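Local atomic coordinates of glycosyl hydrolases family 2, sugar binding domain protein (Bacteroides uniformis str. 3978 T3 ii, PDB entry 6D1P), a protein that probably hydrolyses O-glycosidic bonds of beta-glucuronides, acting as a family 2 glycoside hydrolase of a human gut bacterium. Residues Ala484-Arg489 / Glu540-Asn545; Gly515-Gly520 / Trp548-Ile553; Leu96-Pro101 / Leu196-Ala201; Arg106-Phe111 / Lys138-Glu143. All coordinates share one frame; numbering follows the deposited sequence.

Contact 1 (Ala484-Arg489 / Glu540-Asn545)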
loop_
_atom_site.group_PDB
_atom_site.type_symbol
_atom_site.label_atom_id
_atom_site.label_comp_id
_atom_site.label_asym_id
_atom_site.label_seq_id
_atom_site.Cartn_x
_atom_site.Cartn_y
_atom_site.Cartn_z
ATOM N N ALA A 484 -19.050 -34.064 4.775
ATOM C CA ALA A 484 -20.228 -34.454 5.535
ATOM C C ALA A 484 -20.414 -33.545 6.730
ATOM O O ALA A 484 -19.497 -33.361 7.527
ATOM C CB ALA A 484 -20.085 -35.906 6.005
ATOM N N GLY A 485 -21.604 -32.982 6.860
ATOM C CA GLY A 485 -21.875 -32.087 7.960
ATOM C C GLY A 485 -21.345 -30.675 7.803
ATOM O O GLY A 485 -21.688 -29.811 8.625
ATOM N N TRP A 486 -20.525 -30.395 6.784
ATOM C CA TRP A 486 -19.987 -29.051 6.609
ATOM C C TRP A 486 -20.528 -28.401 5.343
ATOM O O TRP A 486 -21.372 -27.517 5.431
ATOM C CB TRP A 486 -18.457 -29.014 6.627
ATOM C CG TRP A 486 -18.060 -27.579 6.766
ATOM C CD1 TRP A 486 -17.497 -26.759 5.806
ATOM C CD2 TRP A 486 -18.293 -26.752 7.911
ATOM N NE1 TRP A 486 -17.332 -25.475 6.317
ATOM C CE2 TRP A 486 -17.815 -25.449 7.602
ATOM C CE3 TRP A 486 -18.844 -26.988 9.177
ATOM C CZ2 TRP A 486 -17.867 -24.401 8.518
ATOM C CZ3 TRP A 486 -18.892 -25.939 10.081
ATOM C CH2 TRP A 486 -18.411 -24.657 9.745
ATOM N N TYR A 487 -20.059 -28.795 4.163
ATOM C CA TYR A 487 -20.636 -28.233 2.951
ATOM C C TYR A 487 -21.797 -29.052 2.407
ATOM O O TYR A 487 -22.553 -28.540 1.570
ATOM C CB TYR A 487 -19.571 -28.085 1.866
ATOM C CG TYR A 487 -18.466 -27.111 2.192
ATOM C CD1 TYR A 487 -18.748 -25.768 2.453
ATOM C CD2 TYR A 487 -17.133 -27.528 2.215
ATOM C CE1 TYR A 487 -17.730 -24.868 2.735
ATOM C CE2 TYR A 487 -16.110 -26.634 2.499
ATOM C CZ TYR A 487 -16.420 -25.299 2.744
ATOM O OH TYR A 487 -15.424 -24.405 3.031
ATOM N N GLY A 488 -21.953 -30.299 2.853
ATOM C CA GLY A 488 -23.076 -31.100 2.423
ATOM C C GLY A 488 -23.592 -32.091 3.446
ATOM O O GLY A 488 -22.803 -32.759 4.114
ATOM N N ARG A 489 -24.920 -32.178 3.572
ATOM C CA ARG A 489 -25.609 -33.174 4.386
ATOM C C ARG A 489 -25.134 -33.151 5.841
ATOM O O ARG A 489 -24.535 -32.166 6.293
ATOM C CB ARG A 489 -25.431 -34.566 3.764
ATOM C CG ARG A 489 -25.625 -34.562 2.240
ATOM C CD ARG A 489 -25.738 -35.966 1.653
ATOM N NE ARG A 489 -26.827 -36.692 2.288
ATOM C CZ ARG A 489 -26.903 -38.017 2.350
ATOM N NH1 ARG A 489 -25.945 -38.762 1.805
ATOM N NH2 ARG A 489 -27.931 -38.595 2.969
ATOM N N GLU A 540 -27.670 -30.228 8.751
ATOM C CA GLU A 540 -27.127 -30.286 7.405
ATOM C C GLU A 540 -26.238 -29.078 7.160
ATOM O O GLU A 540 -26.604 -27.960 7.528
ATOM C CB GLU A 540 -28.248 -30.271 6.369
ATOM C CG GLU A 540 -29.064 -31.514 6.302
ATOM C CD GLU A 540 -29.372 -31.877 4.871
ATOM O OE1 GLU A 540 -29.593 -30.942 4.051
ATOM O OE2 GLU A 540 -29.363 -33.094 4.568
ATOM N N ALA A 541 -25.086 -29.304 6.522
ATOM C CA ALA A 541 -24.314 -28.232 5.895
ATOM C C ALA A 541 -24.069 -27.065 6.857
ATOM O O ALA A 541 -24.542 -25.938 6.656
ATOM C CB ALA A 541 -25.016 -27.753 4.620
ATOM N N ALA A 542 -23.325 -27.363 7.925
ATOM C CA ALA A 542 -23.143 -26.387 8.994
ATOM C C ALA A 542 -22.423 -25.123 8.521
ATOM O O ALA A 542 -22.552 -24.077 9.172
ATOM C CB ALA A 542 -22.383 -27.016 10.161
ATOM N N ASP A 543 -21.658 -25.203 7.425
ATOM C CA ASP A 543 -21.058 -24.010 6.830
ATOM C C ASP A 543 -22.070 -22.875 6.711
ATOM O O ASP A 543 -21.807 -21.742 7.128
ATOM C CB ASP A 543 -20.485 -24.324 5.451
ATOM C CG ASP A 543 -20.011 -23.063 4.736
ATOM O OD1 ASP A 543 -19.202 -22.342 5.347
ATOM O OD2 ASP A 543 -20.458 -22.776 3.595
ATOM N N ARG A 544 -23.243 -23.173 6.154
ATOM C CA ARG A 544 -24.294 -22.182 5.958
ATOM C C ARG A 544 -25.315 -22.170 7.083
ATOM O O ARG A 544 -25.959 -21.140 7.303
ATOM C CB ARG A 544 -25.028 -22.441 4.625
ATOM C CG ARG A 544 -24.126 -22.439 3.375
ATOM C CD ARG A 544 -24.878 -22.811 2.075
ATOM N NE ARG A 544 -25.327 -24.207 2.028
ATOM C CZ ARG A 544 -24.542 -25.242 1.724
ATOM N NH1 ARG A 544 -23.256 -25.052 1.454
ATOM N NH2 ARG A 544 -25.035 -26.473 1.692
ATOM N N ASN A 545 -25.462 -23.282 7.810
ATOM C CA ASN A 545 -26.515 -23.432 8.796
ATOM C C ASN A 545 -26.040 -23.518 10.241
ATOM O O ASN A 545 -26.866 -23.361 11.136
ATOM C CB ASN A 545 -27.345 -24.679 8.480
ATOM C CG ASN A 545 -28.056 -24.568 7.158
ATOM O OD1 ASN A 545 -28.739 -23.578 6.892
ATOM N ND2 ASN A 545 -27.874 -25.569 6.303
HETATM O O HOH W 1 -16.562 -22.402 5.404
#
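The indole of W486 lies under the first turn of helix 542-545, with the backbone N of D543 over the centre of one face and the carbonyl carbon of A542 nearer the rim. D543 CB adds a CH-pi contact on that face, 3.7 Å from the centroid of the five-membered ring, while CB of A542 touches CZ3 of W486. At the indole edge NE1 donates to water 1, which in turn donates to D543 OD1 at 2.6 Å. W486 CG is anti to the backbone N (chi1 -167°), which swings the ring beneath the helix start. The Y487 ring takes CD1 of its neighbour W486 over one face, with D543 OD2 at its edge, in plane, and CE1 3.5 Å from D543 CG. The Y487 hydroxyl is hydrogen-bonded to K597. The R544 guanidinium is met at its edge, in plane, by Y487 O, which accepts from NH2 at 3.2 Å.

Backbone bonds complete the join. G485 O accepts from A542 N at 3.0 Å, W486 O from D543 N at 3.1 Å, and R489 O from A541 N at 2.9 Å. G485 O also accepts from the Y552 hydroxyl.

A541 holds the N-cap position, and the amides of A542 and D543, in the opening turn of the helix, are served by carbonyls of the loop 484-489. This part of the TIM-barrel domain thus supplies the helix with its acceptors from a distant loop, and those oxygens would tend to offset the partial positive charge of the helix start.

Contact 2 (Gly515-Gly520 / Trp548-Ile553)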
loop_
_atom_site.group_PDB
_atom_site.type_symbol
_atom_site.label_atom_id
_atom_site.label_comp_id
_atom_site.label_asym_id
_atom_site.label_seq_id
_atom_site.Cartn_x
_atom_site.Cartn_y
_atom_site.Cartn_z
ATOM N N GLY A 515 -14.271 -28.688 9.210
ATOM C CA GLY A 515 -15.087 -27.491 9.202
ATOM C C GLY A 515 -14.528 -26.431 10.126
ATOM O O GLY A 515 -13.585 -26.664 10.891
ATOM N N ASP A 516 -15.123 -25.237 10.028
ATOM C CA ASP A 516 -14.640 -24.078 10.764
ATOM C C ASP A 516 -15.119 -24.109 12.206
ATOM O O ASP A 516 -16.243 -24.534 12.504
ATOM C CB ASP A 516 -15.115 -22.766 10.115
ATOM C CG ASP A 516 -14.500 -22.522 8.731
ATOM O OD1 ASP A 516 -13.487 -21.796 8.639
ATOM O OD2 ASP A 516 -15.020 -23.065 7.723
ATOM N N SER A 517 -14.268 -23.620 13.104
ATOM C CA SER A 517 -14.722 -23.318 14.450
ATOM C C SER A 517 -14.000 -22.070 14.944
ATOM O O SER A 517 -12.777 -21.968 14.853
ATOM C CB SER A 517 -14.507 -24.502 15.410
ATOM O OG SER A 517 -13.155 -24.890 15.493
ATOM N N HIS A 518 -14.780 -21.133 15.441
ATOM C CA HIS A 518 -14.321 -19.908 16.080
ATOM C C HIS A 518 -13.786 -20.299 17.448
ATOM O O HIS A 518 -14.564 -20.618 18.351
ATOM C CB HIS A 518 -15.502 -18.951 16.187
ATOM C CG HIS A 518 -15.148 -17.531 16.491
ATOM N ND1 HIS A 518 -14.015 -16.918 16.003
ATOM C CD2 HIS A 518 -15.838 -16.574 17.159
ATOM C CE1 HIS A 518 -14.003 -15.655 16.394
ATOM N NE2 HIS A 518 -15.097 -15.422 17.096
ATOM N N ALA A 519 -12.460 -20.333 17.589
ATOM C CA ALA A 519 -11.855 -20.673 18.870
ATOM C C ALA A 519 -12.522 -19.901 20.004
ATOM O O ALA A 519 -12.731 -18.679 19.916
ATOM C CB ALA A 519 -10.355 -20.383 18.838
ATOM N N GLY A 520 -12.924 -20.645 21.038
ATOM C CA GLY A 520 -13.549 -20.092 22.226
ATOM C C GLY A 520 -15.045 -19.880 22.153
ATOM O O GLY A 520 -15.628 -19.394 23.128
ATOM N N TRP A 548 -20.736 -22.219 13.880
ATOM C CA TRP A 548 -19.274 -22.220 13.849
ATOM C C TRP A 548 -18.651 -22.383 15.245
ATOM O O TRP A 548 -17.483 -22.023 15.460
ATOM C CB TRP A 548 -18.737 -20.961 13.139
ATOM C CG TRP A 548 -18.988 -20.967 11.613
ATOM C CD1 TRP A 548 -20.098 -21.439 10.960
ATOM C CD2 TRP A 548 -18.088 -20.521 10.587
ATOM N NE1 TRP A 548 -19.949 -21.306 9.596
ATOM C CE2 TRP A 548 -18.724 -20.751 9.341
ATOM C CE3 TRP A 548 -16.815 -19.938 10.601
ATOM C CZ2 TRP A 548 -18.130 -20.411 8.125
ATOM C CZ3 TRP A 548 -16.217 -19.616 9.399
ATOM C CH2 TRP A 548 -16.879 -19.846 8.170
ATOM N N SER A 549 -19.392 -22.957 16.191
ATOM C CA SER A 549 -18.877 -23.222 17.529
ATOM C C SER A 549 -17.890 -24.395 17.524
ATOM O O SER A 549 -17.878 -25.246 16.629
ATOM C CB SER A 549 -20.020 -23.550 18.476
ATOM O OG SER A 549 -20.521 -24.840 18.137
ATOM N N GLU A 550 -17.046 -24.425 18.553
ATOM C CA GLU A 550 -16.231 -25.611 18.783
ATOM C C GLU A 550 -17.095 -26.804 19.147
ATOM O O GLU A 550 -16.736 -27.943 18.831
ATOM C CB GLU A 550 -15.195 -25.348 19.875
ATOM C CG GLU A 550 -14.147 -24.292 19.466
ATOM C CD GLU A 550 -12.875 -24.335 20.313
ATOM O OE1 GLU A 550 -12.157 -25.374 20.319
ATOM O OE2 GLU A 550 -12.598 -23.306 20.981
ATOM N N SER A 551 -18.239 -26.554 19.788
ATOM C CA SER A 551 -19.118 -27.636 20.212
ATOM C C SER A 551 -19.565 -28.467 19.027
ATOM O O SER A 551 -19.588 -29.708 19.092
ATOM C CB SER A 551 -20.328 -27.065 20.940
ATOM O OG SER A 551 -19.908 -26.336 22.077
ATOM N N TYR A 552 -19.911 -27.797 17.924
ATOM C CA TYR A 552 -20.338 -28.533 16.755
ATOM C C TYR A 552 -19.175 -29.311 16.159
ATOM O O TYR A 552 -19.279 -30.523 15.922
ATOM C CB TYR A 552 -20.962 -27.605 15.719
ATOM C CG TYR A 552 -21.280 -28.374 14.473
ATOM C CD1 TYR A 552 -22.361 -29.262 14.432
ATOM C CD2 TYR A 552 -20.465 -28.278 13.353
ATOM C CE1 TYR A 552 -22.639 -30.007 13.276
ATOM C CE2 TYR A 552 -20.734 -29.019 12.202
ATOM C CZ TYR A 552 -21.824 -29.874 12.167
ATOM O OH TYR A 552 -22.071 -30.599 11.023
ATOM N N ILE A 553 -18.042 -28.645 15.940
ATOM C CA ILE A 553 -16.998 -29.310 15.171
ATOM C C ILE A 553 -16.403 -30.475 15.947
ATOM O O ILE A 553 -15.904 -31.433 15.349
ATOM C CB ILE A 553 -15.914 -28.312 14.728
ATOM C CG1 ILE A 553 -15.290 -28.792 13.410
ATOM C CG2 ILE A 553 -14.837 -28.149 15.795
ATOM C CD1 ILE A 553 -16.241 -28.731 12.228
HETATM O O HOH W 2 -18.615 -25.657 13.897
HETATM O O HOH W 3 -12.245 -26.698 17.740
#
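D516 lies side by side with W548, its carboxylate nearly flat over the six-membered ring, the planes only 15° apart, and its CB over the same face, 3.6 Å from the centroid of that ring. The polar atoms find partners outside these segments: D516 OD2 forms a salt bridge with K597, and W548 NE1 donates to D543 O. Beside this overlap H518 N donates to W548 O at 2.8 Å. E550, extended beyond CG, brings OE2 to G520 N at 2.7 Å, in an almost straight bond (177°) on the anti side of the carboxylate. Its OE1 accepts from E608 N and from water 3, which also donates to S517 OG. Replacing E550 by an alanine would remove both oxygens, is likely to leave the N-H groups of G520 and E608 without their mates, and could let the end of the loop shift. I553 CD1 presses on G515 CA at 3.5 Å, where a beta carbon would clash.

S549 caps helix 550-564, its OG accepting from Y552 N. The loop 515-520 follows barrel strand 510-511, whose parallel neighbour, 572-574, comes after this helix, and H518 NE2 reaches Q776 O at the end of strand 774-776.

Contact 3 (Leu96-Pro101 / Leu196-Ala201)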
loop_
_atom_site.group_PDB
_atom_site.type_symbol
_atom_site.label_atom_id
_atom_site.label_comp_id
_atom_site.label_asym_id
_atom_site.label_seq_id
_atom_site.Cartn_x
_atom_site.Cartn_y
_atom_site.Cartn_z
ATOM N N LEU A 96 27.399 -7.855 0.759
ATOM C CA LEU A 96 27.917 -9.186 1.093
ATOM C C LEU A 96 29.437 -9.248 1.025
ATOM O O LEU A 96 30.045 -8.776 0.057
ATOM C CB LEU A 96 27.341 -10.262 0.171
ATOM C CG LEU A 96 25.858 -10.599 0.307
ATOM C CD1 LEU A 96 25.585 -11.868 -0.467
ATOM C CD2 LEU A 96 25.441 -10.727 1.764
ATOM N N ASN A 97 30.038 -9.849 2.052
ATOM C CA ASN A 97 31.426 -10.298 2.005
ATOM C C ASN A 97 31.462 -11.644 1.305
ATOM O O ASN A 97 30.938 -12.631 1.828
ATOM C CB ASN A 97 32.010 -10.418 3.408
ATOM C CG ASN A 97 32.373 -9.089 3.989
ATOM O OD1 ASN A 97 33.064 -8.296 3.347
ATOM N ND2 ASN A 97 31.899 -8.816 5.207
ATOM N N ILE A 98 32.079 -11.692 0.134
ATOM C CA ILE A 98 32.102 -12.894 -0.688
ATOM C C ILE A 98 33.530 -13.426 -0.711
ATOM O O ILE A 98 34.404 -12.859 -1.377
ATOM C CB ILE A 98 31.558 -12.609 -2.093
ATOM C CG1 ILE A 98 30.037 -12.468 -2.004
ATOM C CG2 ILE A 98 31.946 -13.709 -3.071
ATOM C CD1 ILE A 98 29.363 -12.216 -3.301
ATOM N N GLU A 99 33.762 -14.517 0.023
ATOM C CA GLU A 99 35.081 -15.113 0.244
ATOM C C GLU A 99 35.032 -16.570 -0.212
ATOM O O GLU A 99 34.952 -17.483 0.614
ATOM C CB GLU A 99 35.514 -15.018 1.792
ATOM C CG GLU A 99 35.377 -13.634 2.470
ATOM C CD GLU A 99 35.796 -13.642 3.954
ATOM O OE1 GLU A 99 36.795 -12.967 4.300
ATOM O OE2 GLU A 99 35.133 -14.325 4.772
ATOM N N ASN A 100 35.092 -16.794 -1.524
ATOM C CA ASN A 100 34.995 -18.163 -2.041
ATOM C C ASN A 100 36.308 -18.907 -1.828
ATOM O O ASN A 100 37.338 -18.488 -2.371
ATOM C CB ASN A 100 34.645 -18.171 -3.523
ATOM C CG ASN A 100 34.204 -19.555 -4.004
ATOM O OD1 ASN A 100 34.322 -20.547 -3.281
ATOM N ND2 ASN A 100 33.696 -19.623 -5.226
ATOM N N PRO A 101 36.316 -20.030 -1.072
ATOM C CA PRO A 101 37.555 -20.753 -0.774
ATOM C C PRO A 101 37.926 -21.828 -1.797
ATOM O O PRO A 101 38.287 -22.955 -1.445
ATOM C CB PRO A 101 37.240 -21.395 0.586
ATOM C CG PRO A 101 35.788 -21.749 0.447
ATOM C CD PRO A 101 35.177 -20.582 -0.316
ATOM N N LEU A 196 24.036 -18.148 0.853
ATOM C CA LEU A 196 25.266 -17.957 0.090
ATOM C C LEU A 196 26.032 -19.276 0.065
ATOM O O LEU A 196 26.267 -19.879 1.122
ATOM C CB LEU A 196 26.114 -16.849 0.716
ATOM C CG LEU A 196 27.411 -16.491 -0.003
ATOM C CD1 LEU A 196 27.117 -15.951 -1.395
ATOM C CD2 LEU A 196 28.188 -15.478 0.831
ATOM N N VAL A 197 26.387 -19.746 -1.129
ATOM C CA VAL A 197 26.896 -21.110 -1.280
ATOM C C VAL A 197 28.084 -21.120 -2.233
ATOM O O VAL A 197 28.010 -20.588 -3.348
ATOM C CB VAL A 197 25.804 -22.082 -1.772
ATOM C CG1 VAL A 197 26.353 -23.508 -1.871
ATOM C CG2 VAL A 197 24.596 -22.044 -0.846
ATOM N N TYR A 198 29.176 -21.739 -1.788
ATOM C CA TYR A 198 30.399 -21.897 -2.564
ATOM C C TYR A 198 30.601 -23.364 -2.930
ATOM O O TYR A 198 30.376 -24.256 -2.102
ATOM C CB TYR A 198 31.622 -21.422 -1.774
ATOM C CG TYR A 198 31.547 -20.046 -1.150
ATOM C CD1 TYR A 198 31.553 -18.910 -1.936
ATOM C CD2 TYR A 198 31.534 -19.885 0.231
ATOM C CE1 TYR A 198 31.516 -17.644 -1.376
ATOM C CE2 TYR A 198 31.500 -18.616 0.806
ATOM C CZ TYR A 198 31.493 -17.500 -0.011
ATOM O OH TYR A 198 31.461 -16.228 0.525
ATOM N N THR A 199 31.040 -23.612 -4.159
ATOM C CA THR A 199 31.339 -24.954 -4.640
ATOM C C THR A 199 32.592 -24.904 -5.498
ATOM O O THR A 199 32.941 -23.847 -6.040
ATOM C CB THR A 199 30.191 -25.563 -5.461
ATOM O OG1 THR A 199 29.837 -24.677 -6.528
ATOM C CG2 THR A 199 28.987 -25.823 -4.599
ATOM N N PRO A 200 33.294 -26.030 -5.640
ATOM C CA PRO A 200 34.447 -26.086 -6.547
ATOM C C PRO A 200 34.026 -25.971 -8.006
ATOM O O PRO A 200 32.851 -26.080 -8.366
ATOM C CB PRO A 200 35.057 -27.463 -6.261
ATOM C CG PRO A 200 34.551 -27.840 -4.939
ATOM C CD PRO A 200 33.185 -27.255 -4.831
ATOM N N ALA A 201 35.030 -25.757 -8.863
ATOM C CA ALA A 201 34.793 -25.752 -10.304
ATOM C C ALA A 201 34.074 -27.015 -10.750
ATOM O O ALA A 201 33.237 -26.980 -11.660
ATOM C CB ALA A 201 36.116 -25.608 -11.057
#
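E99 N donates to the Y198 hydroxyl oxygen at 2.9 Å, with an N-H...O angle of 154°, the one hydrogen bond between these segments. Under the passing chain the phenol ring receives N100 CA, 3.8 Å from its centroid, P101 CD at 4.1 Å and the carbonyl oxygen of E99, all on one face, while I98 CG2 stands at its edge. The N100 side chain runs past that of Y198 in the opposite direction, its amide 25° from the ring plane. With N100 CG turned anti to the backbone N (chi1 -166°), OD1 comes to 3.2 Å from Y198 CB, where it is buried without a polar partner. Were Y198 a leucine, the loss of the hydroxyl and the flat ring would probably strand the E99 N-H and open a gap beneath N100 and P101. L96 CD1 and L196 CD1 approach to 4.5 Å, a looser apolar touch.

The segments run in similar directions, 20° apart, yet the contact is made through side chains and not by strand pairing. The chain leaving strand 89-96 of one antiparallel sheet runs alongside strand 194-199 of the other, over the ring of Y198. Such packing between two sheets fits the beta-sandwich, galactose-binding-like fold expected of the sugar binding domain.

Contact 4 (Arg106-Phe111 / Lys138-Glu143)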
loop_
_atom_site.group_PDB
_atom_site.type_symbol
_atom_site.label_atom_id
_atom_site.label_comp_id
_atom_site.label_asym_id
_atom_site.label_seq_id
_atom_site.Cartn_x
_atom_site.Cartn_y
_atom_site.Cartn_z
ATOM N N ARG A 106 32.735 -21.513 -7.616
ATOM C CA ARG A 106 31.541 -20.822 -8.074
ATOM C C ARG A 106 30.693 -20.402 -6.882
ATOM O O ARG A 106 30.607 -21.120 -5.879
ATOM C CB ARG A 106 30.754 -21.701 -9.046
ATOM C CG ARG A 106 31.610 -22.144 -10.218
ATOM C CD ARG A 106 30.804 -22.345 -11.479
ATOM N NE ARG A 106 30.161 -21.118 -11.938
ATOM C CZ ARG A 106 30.772 -20.156 -12.626
ATOM N NH1 ARG A 106 32.059 -20.261 -12.923
ATOM N NH2 ARG A 106 30.097 -19.080 -13.014
ATOM N N THR A 107 30.100 -19.214 -6.986
ATOM C CA THR A 107 29.337 -18.615 -5.900
ATOM C C THR A 107 27.897 -18.435 -6.352
ATOM O O THR A 107 27.641 -17.804 -7.382
ATOM C CB THR A 107 29.912 -17.256 -5.460
ATOM O OG1 THR A 107 31.290 -17.393 -5.104
ATOM C CG2 THR A 107 29.155 -16.739 -4.245
ATOM N N CYS A 108 26.967 -18.972 -5.568
ATOM C CA CYS A 108 25.548 -18.908 -5.876
ATOM C C CYS A 108 24.757 -18.379 -4.694
ATOM O O CYS A 108 25.029 -18.722 -3.536
ATOM C CB CYS A 108 25.000 -20.280 -6.256
ATOM S SG CYS A 108 25.574 -20.827 -7.851
ATOM N N LEU A 109 23.767 -17.552 -4.999
ATOM C CA LEU A 109 22.680 -17.309 -4.069
ATOM C C LEU A 109 21.643 -18.397 -4.290
ATOM O O LEU A 109 21.210 -18.632 -5.423
ATOM C CB LEU A 109 22.076 -15.930 -4.281
ATOM C CG LEU A 109 23.055 -14.797 -3.988
ATOM C CD1 LEU A 109 22.420 -13.462 -4.324
ATOM C CD2 LEU A 109 23.460 -14.838 -2.526
ATOM N N GLU A 110 21.293 -19.088 -3.223
ATOM C CA GLU A 110 20.316 -20.159 -3.258
ATOM C C GLU A 110 19.030 -19.660 -2.620
ATOM O O GLU A 110 19.067 -19.051 -1.543
ATOM C CB GLU A 110 20.828 -21.385 -2.502
ATOM C CG GLU A 110 21.159 -22.564 -3.364
ATOM C CD GLU A 110 21.291 -23.829 -2.544
ATOM O OE1 GLU A 110 21.039 -23.764 -1.318
ATOM O OE2 GLU A 110 21.625 -24.880 -3.119
ATOM N N PHE A 111 17.902 -19.936 -3.273
ATOM C CA PHE A 111 16.589 -19.504 -2.804
ATOM C C PHE A 111 15.768 -20.740 -2.482
ATOM O O PHE A 111 15.404 -21.496 -3.390
ATOM C CB PHE A 111 15.884 -18.644 -3.852
ATOM C CG PHE A 111 16.618 -17.387 -4.187
ATOM C CD1 PHE A 111 17.583 -17.385 -5.164
ATOM C CD2 PHE A 111 16.339 -16.209 -3.522
ATOM C CE1 PHE A 111 18.265 -16.232 -5.473
ATOM C CE2 PHE A 111 17.017 -15.047 -3.824
ATOM C CZ PHE A 111 17.982 -15.055 -4.795
ATOM N N LYS A 138 18.402 -21.204 -7.966
ATOM C CA LYS A 138 19.619 -20.500 -7.594
ATOM C C LYS A 138 19.999 -19.487 -8.670
ATOM O O LYS A 138 19.498 -19.513 -9.794
ATOM C CB LYS A 138 20.775 -21.475 -7.339
ATOM C CG LYS A 138 21.236 -22.253 -8.566
ATOM C CD LYS A 138 22.398 -23.174 -8.205
ATOM C CE LYS A 138 22.716 -24.121 -9.331
ATOM N NZ LYS A 138 22.917 -23.360 -10.599
ATOM N N ALA A 139 20.906 -18.586 -8.300
ATOM C CA ALA A 139 21.472 -17.594 -9.206
ATOM C C ALA A 139 22.985 -17.640 -9.068
ATOM O O ALA A 139 23.515 -17.453 -7.965
ATOM C CB ALA A 139 20.944 -16.187 -8.897
ATOM N N ASP A 140 23.674 -17.886 -10.176
ATOM C CA ASP A 140 25.127 -18.002 -10.180
ATOM C C ASP A 140 25.713 -16.607 -10.367
ATOM O O ASP A 140 25.672 -16.050 -11.468
ATOM C CB ASP A 140 25.583 -18.963 -11.279
ATOM C CG ASP A 140 27.023 -19.431 -11.092
ATOM O OD1 ASP A 140 27.906 -18.567 -10.909
ATOM O OD2 ASP A 140 27.268 -20.667 -11.122
ATOM N N ILE A 141 26.260 -16.036 -9.295
ATOM C CA ILE A 141 26.748 -14.661 -9.350
ATOM C C ILE A 141 28.253 -14.599 -9.577
ATOM O O ILE A 141 28.850 -13.520 -9.469
ATOM C CB ILE A 141 26.357 -13.891 -8.087
ATOM C CG1 ILE A 141 27.066 -14.491 -6.880
ATOM C CG2 ILE A 141 24.847 -13.923 -7.898
ATOM C CD1 ILE A 141 26.816 -13.734 -5.622
ATOM N N THR A 142 28.868 -15.727 -9.936
ATOM C CA THR A 142 30.325 -15.840 -9.960
ATOM C C THR A 142 30.953 -14.824 -10.906
ATOM O O THR A 142 31.866 -14.083 -10.524
ATOM C CB THR A 142 30.718 -17.273 -10.346
ATOM O OG1 THR A 142 30.217 -18.185 -9.362
ATOM C CG2 THR A 142 32.223 -17.420 -10.430
ATOM N N GLU A 143 30.471 -14.766 -12.144
ATOM C CA GLU A 143 31.099 -13.884 -13.116
ATOM C C GLU A 143 30.806 -12.417 -12.830
ATOM O O GLU A 143 31.660 -11.558 -13.078
ATOM C CB GLU A 143 30.667 -14.272 -14.533
ATOM C CG GLU A 143 31.566 -15.348 -15.126
ATOM C CD GLU A 143 33.045 -15.077 -14.827
ATOM O OE1 GLU A 143 33.610 -15.723 -13.905
ATOM O OE2 GLU A 143 33.634 -14.197 -15.504
#
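Strands 106-111 and 138-140 run antiparallel, 157° apart in direction, with C108-D140 and E110-K138 as non-hydrogen-bonded pairs around the hydrogen-bonded pair L109-A139. In that pair L109 N reaches A139 O at 3.0 Å and A139 N reaches L109 O at 2.9 Å. I141 N donates to T107 O just beyond, where strand gives way to helix 142-149.

R106 grips the D140 carboxylate side-on with two nitrogens. NE meets OD2 at 3.0 Å on its syn side, in a nearly straight bond (175°) in the guanidinium plane; NH2 comes to OD1 at 3.1 Å from above the carboxylate plane. The bend of R106 at chi3 (62°) brings its guanidinium back across T142, whose CB lies over one face, 3.3 Å from NH2. T142 OG1 accepts from T107 N at 2.6 Å and donates to D140 OD1 at 2.8 Å. The same OD1 takes T142 N, an Asx turn at the helix start. C108 SG lies against D140 on the sheet face that also carries E110 and K138. On the other face L109 CG touches I141 CD1, and A139 CB and K138 CA meet the edge of the F111 ring.

With three donors on OD1 and the arginine NE on OD2, D140 is likely to remain ionised. T142 OG1, accepting from one segment and donating within the other, ties the helix start to the strand edge.

How the contacts relate
The contacts form two pairs on opposite sides of the chain's centre. Contacts 3 and 4, centred 9 Å apart, belong to the sugar binding domain and share an antiparallel sheet in which strands 194-199 and 106-111 are neighbours; R106 N to T199 O and C108 N to V197 O join them. Along the chain contact 4 falls between the two segments of contact 3, and both close before contact 1 opens. Contacts 1 and 2, centred 13 Å apart in the TIM-barrel domain, alternate in sequence, and helices 542-545 and 550-564 follow one another. Some 48 to 56 Å separates the centres of one pair from those of the other, so the two pairs lie in separate domains and have no contact with each other.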